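Local atomic coordinates of phosphoglycolate phosphatase (Thermoplasma acidophilum, PDB entry 1L6R), a protein that catalyses the magnesium-dependent dephosphorylation of 2-phosphoglycolate to glycolate and, less efficiently, releases phosphate from inorganic pyrophosphate. Residues L16-R19 with D20-S24; A27-S30 with I31-A34; E94-S97 with K98-M102; L106-R109 with W110-A113; I175-S178 with N179-M182. The protein carries 1 engineered substitution. All blocks are in the same frame, centred on the assembly; numbering follows the deposited sequence.

Five local contacts illustrate how short-range bonding shapes a HAD-like phosphatase around its metal site. Contact 5 holds the site itself: its acidic loop binds two calcium ions, one of them shared with the nucleophile Asp11. Contact 1 is the hairpin loop between helices 12-15 and 25-36, its nearest atoms about 7 Å from contact 5. It rests directly on contact 2, part of helix 25-36, with Leu16 CD2 lying 3.9 Å from Ala27 CB. Contact 4 stands about 12 Å from contact 5 at nearest atoms; its Arg111 bonds to Gly46, and a bound calcium lies about 5 Å from that side chain. Contact 3 adjoins contact 4 in sequence but lies remote, its centre about 29 Å from that of contact 5.

Contact 1 (L16-R19 with D20-S24); sequences LTDR and DRLIS
A type I beta turn from Asp18 to Arg21 closes a small hairpin, and across its mouth Asp18 and Leu22 extend alongside each other. The Asp18 N-H reaches Leu22 O at 2.8 Å, while Arg21 N closes the turn on Asp18 O at 3.0 Å. The carboxylate adds a second layer of bonding. With chi1 at 65°, CG sits between the backbone N and the carbonyl carbon and tucks OD1 into the turn, where it accepts from Asp20 N at 2.8 Å and from Leu22 N at 3.0 Å, each on an opposite face of the carboxylate. The first of these bonds, to the N-H two residues on, closes an Asx turn. Coming straight after helix 12-15, itself next to the nucleophile strand, the hairpin is consistent with the flap that follows the squiggle in HAD phosphatases. Nearer its base, Thr17 and Ile23 form a single antiparallel bridge as a non-hydrogen-bonded pair, flanked by the bond from Ser24 N to Leu16 O at 2.8 Å. Ile23 CD1 packs on Leu16 CB at 3.8 Å, and both residues go on to touch helix 25-36, which Ser24 N-caps through Ala27 N. At the outer tip, a water donates to Asp18 OD2 and, at 2.8 Å, to Asp20 OD2, tying together two carboxylates of like charge.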
loop_
_atom_site.group_PDB
_atom_site.type_symbol
_atom_site.label_atom_id
_atom_site.label_comp_id
_atom_site.label_asym_id
_atom_site.label_seq_id
_atom_site.Cartn_x
_atom_site.Cartn_y
_atom_site.Cartn_z
ATOM N N LEU A 16 2.311 -19.299 10.988
ATOM C CA LEU A 16 1.869 -20.687 11.098
ATOM C C LEU A 16 2.987 -21.660 11.385
ATOM O O LEU A 16 2.767 -22.865 11.366
ATOM C CB LEU A 16 1.142 -21.111 9.811
ATOM C CG LEU A 16 -0.093 -20.286 9.443
ATOM C CD1 LEU A 16 -0.751 -20.868 8.199
ATOM C CD2 LEU A 16 -1.085 -20.299 10.608
ATOM N N THR A 17 4.180 -21.152 11.670
ATOM C CA THR A 17 5.319 -22.026 11.917
ATOM C C THR A 17 5.966 -21.840 13.280
ATOM O O THR A 17 5.795 -20.804 13.929
ATOM C CB THR A 17 6.398 -21.838 10.825
ATOM O OG1 THR A 17 6.898 -20.491 10.859
ATOM C CG2 THR A 17 5.809 -22.109 9.445
ATOM N N ASP A 18 6.699 -22.854 13.726
ATOM C CA ASP A 18 7.367 -22.747 15.016
ATOM C C ASP A 18 8.792 -22.250 14.832
ATOM O O ASP A 18 9.164 -21.822 13.738
ATOM C CB ASP A 18 7.336 -24.089 15.772
ATOM C CG ASP A 18 8.113 -25.201 15.081
ATOM O OD1 ASP A 18 8.995 -24.924 14.237
ATOM O OD2 ASP A 18 7.847 -26.375 15.419
ATOM N N ARG A 19 9.581 -22.300 15.900
ATOM C CA ARG A 19 10.965 -21.826 15.875
ATOM C C ARG A 19 11.836 -22.487 14.818
ATOM O O ARG A 19 12.823 -21.908 14.368
ATOM C CB ARG A 19 11.621 -22.054 17.240
ATOM C CG ARG A 19 11.205 -21.103 18.341
ATOM C CD ARG A 19 11.626 -21.653 19.704
ATOM N NE ARG A 19 12.798 -22.527 19.615
ATOM C CZ ARG A 19 14.050 -22.109 19.449
ATOM N NH1 ARG A 19 14.318 -20.817 19.353
ATOM N NH2 ARG A 19 15.040 -22.990 19.375
ATOM N N ASP A 20 11.481 -23.708 14.436
ATOM C CA ASP A 20 12.248 -24.455 13.446
ATOM C C ASP A 20 11.607 -24.454 12.063
ATOM O O ASP A 20 11.961 -25.269 11.205
ATOM C CB ASP A 20 12.443 -25.891 13.928
ATOM C CG ASP A 20 13.154 -25.954 15.260
ATOM O OD1 ASP A 20 14.272 -25.409 15.348
ATOM O OD2 ASP A 20 12.594 -26.536 16.212
ATOM N N ARG A 21 10.674 -23.525 11.857
ATOM C CA ARG A 21 9.947 -23.360 10.597
ATOM C C ARG A 21 8.976 -24.499 10.299
ATOM O O ARG A 21 8.508 -24.635 9.169
ATOM C CB ARG A 21 10.913 -23.189 9.410
ATOM C CG ARG A 21 11.866 -22.008 9.560
ATOM C CD ARG A 21 12.670 -21.762 8.292
ATOM N NE ARG A 21 13.478 -20.546 8.383
ATOM C CZ ARG A 21 14.385 -20.181 7.480
ATOM N NH1 ARG A 21 14.611 -20.939 6.415
ATOM N NH2 ARG A 21 15.055 -19.046 7.633
ATOM N N LEU A 22 8.657 -25.307 11.307
ATOM C CA LEU A 22 7.720 -26.408 11.097
ATOM C C LEU A 22 6.301 -25.883 11.258
ATOM O O LEU A 22 6.054 -24.958 12.036
ATOM C CB LEU A 22 7.970 -27.539 12.102
ATOM C CG LEU A 22 9.398 -28.099 12.139
ATOM C CD1 LEU A 22 9.444 -29.309 13.065
ATOM C CD2 LEU A 22 9.852 -28.472 10.741
ATOM N N ILE A 23 5.355 -26.465 10.534
ATOM C CA ILE A 23 3.980 -26.014 10.645
ATOM C C ILE A 23 3.433 -26.357 12.040
ATOM O O ILE A 23 3.683 -27.436 12.588
ATOM C CB ILE A 23 3.108 -26.646 9.518
ATOM C CG1 ILE A 23 1.805 -25.863 9.355
ATOM C CG2 ILE A 23 2.846 -28.124 9.795
ATOM C CD1 ILE A 23 1.992 -24.580 8.551
ATOM N N SER A 24 2.721 -25.407 12.626
ATOM C CA SER A 24 2.135 -25.597 13.945
ATOM C C SER A 24 0.865 -26.436 13.843
ATOM O O SER A 24 -0.086 -26.045 13.172
ATOM C CB SER A 24 1.812 -24.231 14.543
ATOM O OG SER A 24 0.924 -24.360 15.641
HETATM O O HOH W 1 9.998 -27.697 16.310
HETATM O O HOH W 2 13.325 -25.908 18.691
#

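Contact 2 (A27-S30 with I31-A34); sequences AIES and IRSA
The guanidinium of Arg32 has one face occupied by the CG2 methyl of Ile28, 3.5 Å above the plane and over its centre, while a water sits in plane at its edge. The two side chains run alongside each other on one flank of helix 25-36, an i to i+4 pair. The chi1 of -69° in Ile28 sets CG2 anti to the backbone N, on the side where the extended Arg32 chain passes. Glu29 approaches differently: its carboxylate stands 86° from the guanidinium plane, and OE2 makes only a long salt bridge of 3.9 Å to Arg32 NH1. The arginine's other nitrogens meet the end of helix 49-60, NE donating to Leu59 O and NH2 more weakly to Phe58 O. With an alanine here, Leu59 O would probably lose its donor and the Ile28 methyl the flat group it lies against. Regular alpha-helical bonding runs beneath, with Ile31 N to Ala27 O and Arg32 N to Ile28 O at 2.9 and 3.0 Å. Ala27 and Ser30 rest on Ile217 of helix 215-223. A water bridges the long ion pair, donating to Glu29 OE1 at 2.7 Å and accepting from Arg32 NH1 at 3.0 Å.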
loop_
_atom_site.group_PDB
_atom_site.type_symbol
_atom_site.label_atom_id
_atom_site.label_comp_id
_atom_site.label_asym_id
_atom_site.label_seq_id
_atom_site.Cartn_x
_atom_site.Cartn_y
_atom_site.Cartn_z
ATOM N N ALA A 27 -2.070 -24.574 15.177
ATOM C CA ALA A 27 -2.595 -23.589 14.229
ATOM C C ALA A 27 -3.463 -24.289 13.175
ATOM O O ALA A 27 -4.500 -23.769 12.765
ATOM C CB ALA A 27 -1.446 -22.834 13.559
ATOM N N ILE A 28 -3.035 -25.472 12.736
ATOM C CA ILE A 28 -3.799 -26.233 11.759
ATOM C C ILE A 28 -5.185 -26.562 12.317
ATOM O O ILE A 28 -6.188 -26.364 11.642
ATOM C CB ILE A 28 -3.095 -27.562 11.397
ATOM C CG1 ILE A 28 -1.813 -27.284 10.602
ATOM C CG2 ILE A 28 -4.035 -28.435 10.568
ATOM C CD1 ILE A 28 -0.946 -28.525 10.386
ATOM N N GLU A 29 -5.246 -27.057 13.552
ATOM C CA GLU A 29 -6.549 -27.392 14.121
ATOM C C GLU A 29 -7.402 -26.147 14.348
ATOM O O GLU A 29 -8.619 -26.205 14.192
ATOM C CB GLU A 29 -6.396 -28.182 15.421
ATOM C CG GLU A 29 -5.727 -29.566 15.255
ATOM C CD GLU A 29 -6.487 -30.542 14.335
ATOM O OE1 GLU A 29 -7.635 -30.258 13.919
ATOM O OE2 GLU A 29 -5.929 -31.624 14.030
ATOM N N SER A 30 -6.777 -25.021 14.696
ATOM C CA SER A 30 -7.537 -23.784 14.890
ATOM C C SER A 30 -8.160 -23.367 13.560
ATOM O O SER A 30 -9.315 -22.948 13.492
ATOM C CB SER A 30 -6.629 -22.665 15.408
ATOM O OG SER A 30 -6.122 -22.972 16.693
ATOM N N ILE A 31 -7.379 -23.476 12.490
ATOM C CA ILE A 31 -7.886 -23.120 11.177
ATOM C C ILE A 31 -9.057 -24.028 10.789
ATOM O O ILE A 31 -10.096 -23.548 10.347
ATOM C CB ILE A 31 -6.763 -23.213 10.118
ATOM C CG1 ILE A 31 -5.810 -22.022 10.279
ATOM C CG2 ILE A 31 -7.356 -23.248 8.701
ATOM C CD1 ILE A 31 -4.528 -22.156 9.478
ATOM N N ARG A 32 -8.896 -25.335 10.962
ATOM C CA ARG A 32 -9.978 -26.248 10.603
ATOM C C ARG A 32 -11.223 -26.000 11.446
ATOM O O ARG A 32 -12.332 -26.069 10.928
ATOM C CB ARG A 32 -9.523 -27.701 10.743
ATOM C CG ARG A 32 -8.458 -28.079 9.721
ATOM C CD ARG A 32 -7.936 -29.480 9.969
ATOM N NE ARG A 32 -6.891 -29.836 9.007
ATOM C CZ ARG A 32 -6.115 -30.910 9.111
ATOM N NH1 ARG A 32 -6.265 -31.745 10.135
ATOM N NH2 ARG A 32 -5.176 -31.140 8.199
ATOM N N SER A 33 -11.039 -25.703 12.730
ATOM C CA SER A 33 -12.173 -25.431 13.608
ATOM C C SER A 33 -12.914 -24.183 13.132
ATOM O O SER A 33 -14.137 -24.197 12.990
ATOM C CB SER A 33 -11.703 -25.235 15.050
ATOM O OG SER A 33 -11.238 -26.452 15.616
ATOM N N ALA A 34 -12.177 -23.107 12.865
ATOM C CA ALA A 34 -12.804 -21.869 12.410
ATOM C C ALA A 34 -13.505 -22.051 11.068
ATOM O O ALA A 34 -14.595 -21.521 10.855
ATOM C CB ALA A 34 -11.770 -20.753 12.320
HETATM O O HOH W 3 -8.517 -32.104 12.099
#

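Contact 3 (E94-S97 with K98-M102); sequences EEMS and KRTSM
Met96 and Thr100 form the tight side of this contact, where helix 87-96 gives way to the loop that follows it. Thr100 OG1 donates to Met96 O at 2.8 Å from one side of the carbonyl plane, and Arg99 N meets the same oxygen at 3.1 Å from the opposite side. The hydroxyl is used twice, because it also accepts from Met102 N at 3.1 Å in an ST turn. The 71° chi1 of Thr100 turns OG1 back toward both partners. A valine in its place would probably leave Met102 N without its acceptor and take the hydroxyl donor from Met96 O. Packed beside these bonds, Met96 CB lies 3.6 Å from Met102 SD where the two chains cross. The bent Met96 chain then sets its own sulfur 3.9 Å above one face of the Arg99 guanidinium, offset toward the rim; NH1 of that arginine bonds to Tyr126 OH. Both methionines also touch Val127 of helix 124-132, so this corner joins two helices of what is probably the cap domain.

The looser side is made by Glu94 and Lys98. Their charged ends stay 4.9 Å apart from OE1 to NZ, linked by a water that donates to the former and accepts from the latter. The extended lysine chain passes over the carbonyl of Glu94. Direct bonds and sulfur packing thus fix the inner half of the turn, whereas the outer charges, linked only through water, are likely to add much less.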
loop_
_atom_site.group_PDB
_atom_site.type_symbol
_atom_site.label_atom_id
_atom_site.label_comp_id
_atom_site.label_asym_id
_atom_site.label_seq_id
_atom_site.Cartn_x
_atom_site.Cartn_y
_atom_site.Cartn_z
ATOM N N GLU A 94 20.186 -12.609 -13.111
ATOM C CA GLU A 94 21.209 -13.126 -14.011
ATOM C C GLU A 94 22.368 -12.137 -14.133
ATOM O O GLU A 94 23.532 -12.526 -14.052
ATOM C CB GLU A 94 20.600 -13.398 -15.390
ATOM C CG GLU A 94 21.570 -13.970 -16.413
ATOM C CD GLU A 94 20.926 -14.180 -17.776
ATOM O OE1 GLU A 94 21.637 -14.596 -18.716
ATOM O OE2 GLU A 94 19.707 -13.929 -17.908
ATOM N N GLU A 95 22.043 -10.860 -14.304
ATOM C CA GLU A 95 23.063 -9.822 -14.443
ATOM C C GLU A 95 23.795 -9.540 -13.132
ATOM O O GLU A 95 25.028 -9.503 -13.084
ATOM C CB GLU A 95 22.425 -8.523 -14.947
ATOM C CG GLU A 95 21.617 -8.667 -16.229
ATOM C CD GLU A 95 20.971 -7.364 -16.665
ATOM O OE1 GLU A 95 20.203 -6.780 -15.870
ATOM O OE2 GLU A 95 21.229 -6.924 -17.805
ATOM N N MET A 96 23.028 -9.352 -12.067
ATOM C CA MET A 96 23.593 -9.035 -10.762
ATOM C C MET A 96 24.476 -10.143 -10.186
ATOM O O MET A 96 25.447 -9.870 -9.475
ATOM C CB MET A 96 22.455 -8.708 -9.795
ATOM C CG MET A 96 22.843 -7.812 -8.639
ATOM S SD MET A 96 23.530 -6.219 -9.168
ATOM C CE MET A 96 22.212 -5.558 -10.118
ATOM N N SER A 97 24.155 -11.393 -10.493
ATOM C CA SER A 97 24.941 -12.505 -9.975
ATOM C C SER A 97 26.354 -12.517 -10.561
ATOM O O SER A 97 27.239 -13.203 -10.052
ATOM C CB SER A 97 24.237 -13.830 -10.278
ATOM O OG SER A 97 24.218 -14.086 -11.676
ATOM N N LYS A 98 26.567 -11.748 -11.622
ATOM C CA LYS A 98 27.882 -11.699 -12.247
ATOM C C LYS A 98 28.850 -10.780 -11.507
ATOM O O LYS A 98 30.066 -10.923 -11.638
ATOM C CB LYS A 98 27.760 -11.245 -13.705
ATOM C CG LYS A 98 26.987 -12.207 -14.591
ATOM C CD LYS A 98 26.793 -11.625 -15.987
ATOM C CE LYS A 98 25.993 -12.567 -16.876
ATOM N NZ LYS A 98 25.708 -11.969 -18.215
ATOM N N ARG A 99 28.325 -9.841 -10.725
ATOM C CA ARG A 99 29.196 -8.918 -10.007
ATOM C C ARG A 99 28.911 -8.746 -8.519
ATOM O O ARG A 99 29.422 -7.820 -7.886
ATOM C CB ARG A 99 29.186 -7.557 -10.703
ATOM C CG ARG A 99 27.807 -6.992 -10.961
ATOM C CD ARG A 99 27.812 -6.177 -12.245
ATOM N NE ARG A 99 26.570 -5.436 -12.435
ATOM C CZ ARG A 99 26.178 -4.442 -11.648
ATOM N NH1 ARG A 99 26.937 -4.079 -10.626
ATOM N NH2 ARG A 99 25.038 -3.810 -11.884
ATOM N N THR A 100 28.086 -9.631 -7.969
ATOM C CA THR A 100 27.766 -9.606 -6.543
ATOM C C THR A 100 27.531 -11.037 -6.090
ATOM O O THR A 100 27.619 -11.971 -6.881
ATOM C CB THR A 100 26.491 -8.801 -6.223
ATOM O OG1 THR A 100 25.342 -9.510 -6.699
ATOM C CG2 THR A 100 26.545 -7.426 -6.858
ATOM N N SER A 101 27.222 -11.198 -4.809
ATOM C CA SER A 101 26.968 -12.511 -4.240
ATOM C C SER A 101 25.515 -12.950 -4.442
ATOM O O SER A 101 25.137 -14.037 -4.007
ATOM C CB SER A 101 27.279 -12.493 -2.747
ATOM O OG SER A 101 26.409 -11.595 -2.083
ATOM N N MET A 102 24.714 -12.111 -5.097
ATOM C CA MET A 102 23.305 -12.444 -5.333
ATOM C C MET A 102 23.249 -13.742 -6.128
ATOM O O MET A 102 23.916 -13.884 -7.156
ATOM C CB MET A 102 22.624 -11.325 -6.108
ATOM C CG MET A 102 21.111 -11.399 -6.097
ATOM S SD MET A 102 20.389 -10.184 -7.211
ATOM C CE MET A 102 18.646 -10.329 -6.749
HETATM O O HOH W 4 24.119 -14.150 -19.090
HETATM O O HOH W 5 28.580 -14.011 -8.109
#

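Contact 4 (L106-R109 with W110-A113); sequences LTNR and WREA
Trp110 and Arg111 each fold back on the residues just before them, one through apolar contacts and the other through polar ones, in a 3-10 turn of the loop between helix 87-96 and strand 115-117, near the metal site. Backbone bonds set the frame: Trp110 N donates to Thr107 O at 2.9 Å and Arg111 N to Asn108 O at 3.0 Å, the i to i+3 spacing of such a turn.

Contacts with the indole come next. Arg109 CG makes a CH-pi contact over the ring face, 3.6 Å from the centroid of the five-membered ring of Trp110. The arginine keeps CG over the indole through a chi1 of 65°, and its guanidinium continues alongside with its plane 18° from the ring's. At the six-membered end, Leu106 CD2 comes within 3.8 Å of Trp110 CZ3, and the Thr107 side chain crosses the indole at about a right angle, its CG2 near CZ3.

Side-chain hydrogen bonds gather on Arg111 NH1. Thr107 OG1 receives it at 2.9 Å, close to the guanidinium plane at the edge. Asn108 OD1 receives it at 3.0 Å, further out of that plane, with the amide standing 88° from the guanidinium. Asn108 is itself positioned by bonds from ND2 to Gly116 O and Ser104 OG.

The other terminal nitrogen, NH2, donates to Gly46 O. Gly46 is a magnesium ligand of this phosphatase, and a bound calcium lies about 5 Å from the Arg111 side chain. Held by Thr107 and Asn108, the buried guanidinium probably acts as a second-shell group that helps to fix the Gly46 carbonyl, and its positive charge would probably be felt by a cation bound there.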
loop_
_atom_site.group_PDB
_atom_site.type_symbol
_atom_site.label_atom_id
_atom_site.label_comp_id
_atom_site.label_asym_id
_atom_site.label_seq_id
_atom_site.Cartn_x
_atom_site.Cartn_y
_atom_site.Cartn_z
ATOM N N LEU A 106 17.028 -22.959 -5.378
ATOM C CA LEU A 106 16.358 -24.071 -6.030
ATOM C C LEU A 106 14.890 -23.834 -6.351
ATOM O O LEU A 106 14.453 -24.149 -7.461
ATOM C CB LEU A 106 16.508 -25.346 -5.195
ATOM C CG LEU A 106 15.902 -26.611 -5.814
ATOM C CD1 LEU A 106 16.697 -27.831 -5.384
ATOM C CD2 LEU A 106 14.441 -26.743 -5.397
ATOM N N THR A 107 14.124 -23.269 -5.423
ATOM C CA THR A 107 12.700 -23.088 -5.692
ATOM C C THR A 107 12.368 -22.163 -6.853
ATOM O O THR A 107 11.219 -22.115 -7.286
ATOM C CB THR A 107 11.923 -22.619 -4.439
ATOM O OG1 THR A 107 12.541 -21.446 -3.896
ATOM C CG2 THR A 107 11.878 -23.734 -3.387
ATOM N N ASN A 108 13.352 -21.438 -7.378
ATOM C CA ASN A 108 13.062 -20.578 -8.520
ATOM C C ASN A 108 12.592 -21.388 -9.726
ATOM O O ASN A 108 11.944 -20.841 -10.612
ATOM C CB ASN A 108 14.279 -19.735 -8.901
ATOM C CG ASN A 108 14.465 -18.551 -7.975
ATOM O OD1 ASN A 108 13.552 -18.169 -7.237
ATOM N ND2 ASN A 108 15.646 -17.956 -8.017
ATOM N N ARG A 109 12.889 -22.687 -9.743
ATOM C CA ARG A 109 12.458 -23.536 -10.859
ATOM C C ARG A 109 10.928 -23.620 -10.908
ATOM O O ARG A 109 10.339 -24.020 -11.920
ATOM C CB ARG A 109 13.062 -24.937 -10.740
ATOM C CG ARG A 109 12.586 -25.743 -9.537
ATOM C CD ARG A 109 13.239 -27.126 -9.520
ATOM N NE ARG A 109 12.765 -27.901 -10.663
ATOM C CZ ARG A 109 13.236 -29.081 -11.051
ATOM N NH1 ARG A 109 14.223 -29.676 -10.395
ATOM N NH2 ARG A 109 12.712 -29.664 -12.118
ATOM N N TRP A 110 10.281 -23.227 -9.817
ATOM C CA TRP A 110 8.829 -23.248 -9.748
ATOM C C TRP A 110 8.207 -21.855 -9.649
ATOM O O TRP A 110 7.000 -21.733 -9.461
ATOM C CB TRP A 110 8.373 -24.098 -8.561
ATOM C CG TRP A 110 8.850 -25.513 -8.636
ATOM C CD1 TRP A 110 8.709 -26.375 -9.689
ATOM C CD2 TRP A 110 9.563 -26.238 -7.621
ATOM N NE1 TRP A 110 9.293 -27.582 -9.394
ATOM C CE2 TRP A 110 9.824 -27.528 -8.133
ATOM C CE3 TRP A 110 10.001 -25.923 -6.327
ATOM C CZ2 TRP A 110 10.505 -28.500 -7.400
ATOM C CZ3 TRP A 110 10.678 -26.893 -5.594
ATOM C CH2 TRP A 110 10.922 -28.168 -6.136
ATOM N N ARG A 111 9.022 -20.806 -9.758
ATOM C CA ARG A 111 8.493 -19.439 -9.694
ATOM C C ARG A 111 8.051 -18.975 -11.061
ATOM O O ARG A 111 8.600 -19.409 -12.081
ATOM C CB ARG A 111 9.525 -18.447 -9.135
ATOM C CG ARG A 111 9.581 -18.462 -7.614
ATOM C CD ARG A 111 10.331 -17.284 -7.002
ATOM N NE ARG A 111 10.080 -17.317 -5.560
ATOM C CZ ARG A 111 10.679 -18.144 -4.707
ATOM N NH1 ARG A 111 11.616 -18.998 -5.119
ATOM N NH2 ARG A 111 10.254 -18.199 -3.450
ATOM N N GLU A 112 7.066 -18.084 -11.079
ATOM C CA GLU A 112 6.535 -17.573 -12.338
ATOM C C GLU A 112 6.299 -16.080 -12.342
ATOM O O GLU A 112 6.152 -15.480 -13.403
ATOM C CB GLU A 112 5.192 -18.241 -12.649
ATOM C CG GLU A 112 5.248 -19.761 -12.743
ATOM C CD GLU A 112 3.895 -20.400 -13.030
ATOM O OE1 GLU A 112 3.129 -19.846 -13.853
ATOM O OE2 GLU A 112 3.606 -21.468 -12.441
ATOM N N ALA A 113 6.287 -15.468 -11.163
ATOM C CA ALA A 113 5.942 -14.054 -11.053
ATOM C C ALA A 113 6.930 -13.159 -10.321
ATOM O O ALA A 113 6.652 -11.975 -10.108
ATOM C CB ALA A 113 4.578 -13.958 -10.368
HETATM O O HOH W 6 10.577 -20.768 -13.064
HETATM O O HOH W 7 8.362 -22.220 -13.260
#

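Contact 5 (I175-S178 with N179-M182); sequences IGDS and NNDM. With CA (calcium ion), chain C; CA (calcium ion), chain D.
Asp177 and Asp181 cross obliquely, their carboxylate planes 45° apart, in the GDxxxD sequence that fits motif IV of HAD phosphatases. Asp177 OD1 and Asp181 OD2 come within 2.9 Å of each other because one calcium ion binds both, at 2.4 Å from each oxygen. Asp177 bridges two ions: its other oxygen, OD2, takes the second calcium at 2.4 Å. Nucleophile Asp11 joins the first ion, and the carbonyl of Gly14 the second. Asp181 is held by the backbone of the preceding loop. Its OD2 accepts from Ser178 N at 2.9 Å on the anti lone pair and from Asp177 N at 2.8 Å from above the carboxylate plane, so two N-H groups also grip this metal-binding oxygen. OD1 of the same residue makes a salt bridge to Lys154, which probably binds the substrate, as in related enzymes. Asp181 N in turn bonds to Ser178 O, closing the 3-10 turn that brings the ligands together. Asn180 offers its side-chain carbonyl oxygen to the first ion: a chi1 of 60° brings CG in over the main chain, between N and C, and OD1 binds at 2.4 Å. Its ND2 donates to Tyr140 O and, at 3.1 Å, to a water that is itself a ligand of that calcium.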
loop_
_atom_site.group_PDB
_atom_site.type_symbol
_atom_site.label_atom_id
_atom_site.label_comp_id
_atom_site.label_asym_id
_atom_site.label_seq_id
_atom_site.Cartn_x
_atom_site.Cartn_y
_atom_site.Cartn_z
ATOM N N ILE A 175 -3.610 -11.537 9.488
ATOM C CA ILE A 175 -2.705 -11.966 10.547
ATOM C C ILE A 175 -1.303 -11.966 9.942
ATOM O O ILE A 175 -1.054 -12.625 8.916
ATOM C CB ILE A 175 -3.079 -13.376 11.067
ATOM C CG1 ILE A 175 -4.524 -13.358 11.581
ATOM C CG2 ILE A 175 -2.113 -13.804 12.166
ATOM C CD1 ILE A 175 -5.023 -14.699 12.071
ATOM N N GLY A 176 -0.408 -11.202 10.572
ATOM C CA GLY A 176 0.966 -11.052 10.111
ATOM C C GLY A 176 1.878 -10.866 11.303
ATOM O O GLY A 176 1.409 -10.924 12.447
ATOM N N ASP A 177 3.159 -10.594 11.061
ATOM C CA ASP A 177 4.095 -10.468 12.171
ATOM C C ASP A 177 5.218 -9.453 12.036
ATOM O O ASP A 177 5.864 -9.136 13.030
ATOM C CB ASP A 177 4.737 -11.844 12.444
ATOM C CG ASP A 177 5.697 -12.276 11.337
ATOM O OD1 ASP A 177 5.520 -11.842 10.198
ATOM O OD2 ASP A 177 6.632 -13.057 11.593
ATOM N N SER A 178 5.456 -8.931 10.839
ATOM C CA SER A 178 6.596 -8.042 10.655
ATOM C C SER A 178 6.410 -7.033 9.536
ATOM O O SER A 178 5.325 -6.907 8.973
ATOM C CB SER A 178 7.846 -8.891 10.385
ATOM O OG SER A 178 7.654 -9.680 9.226
ATOM N N ASN A 179 7.484 -6.321 9.206
ATOM C CA ASN A 179 7.408 -5.289 8.185
ATOM C C ASN A 179 6.909 -5.756 6.831
ATOM O O ASN A 179 6.193 -5.017 6.160
ATOM C CB ASN A 179 8.765 -4.598 8.031
ATOM C CG ASN A 179 8.759 -3.560 6.929
ATOM O OD1 ASN A 179 9.191 -3.832 5.807
ATOM N ND2 ASN A 179 8.245 -2.375 7.231
ATOM N N ASN A 180 7.263 -6.971 6.417
ATOM C CA ASN A 180 6.801 -7.439 5.120
ATOM C C ASN A 180 5.285 -7.698 5.095
ATOM O O ASN A 180 4.731 -8.095 4.070
ATOM C CB ASN A 180 7.605 -8.674 4.632
ATOM C CG ASN A 180 7.512 -9.862 5.569
ATOM O OD1 ASN A 180 6.535 -10.004 6.291
ATOM N ND2 ASN A 180 8.521 -10.736 5.539
ATOM N N ASP A 181 4.613 -7.445 6.220
ATOM C CA ASP A 181 3.160 -7.582 6.297
ATOM C C ASP A 181 2.480 -6.229 6.418
ATOM O O ASP A 181 1.256 -6.141 6.344
ATOM C CB ASP A 181 2.746 -8.406 7.499
ATOM C CG ASP A 181 3.430 -9.710 7.524
ATOM O OD1 ASP A 181 3.296 -10.455 6.531
ATOM O OD2 ASP A 181 4.113 -9.978 8.526
ATOM N N MET A 182 3.258 -5.174 6.624
ATOM C CA MET A 182 2.647 -3.860 6.769
ATOM C C MET A 182 1.744 -3.495 5.588
ATOM O O MET A 182 0.746 -2.811 5.776
ATOM C CB MET A 182 3.712 -2.780 7.000
ATOM C CG MET A 182 3.115 -1.413 7.362
ATOM S SD MET A 182 1.972 -1.402 8.786
ATOM C CE MET A 182 3.148 -1.312 10.164
HETATM CA CA CA C . 5.686 -11.629 7.787
HETATM CA CA CA D . 7.144 -14.965 12.937
HETATM O O HOH W 8 7.906 -12.768 7.810
HETATM O O HOH W 9 5.831 -12.952 5.480
HETATM O O HOH W 10 9.111 -15.077 11.343
HETATM O O HOH W 11 7.196 -17.365 12.079
HETATM O O HOH W 12 5.614 -14.691 14.825
#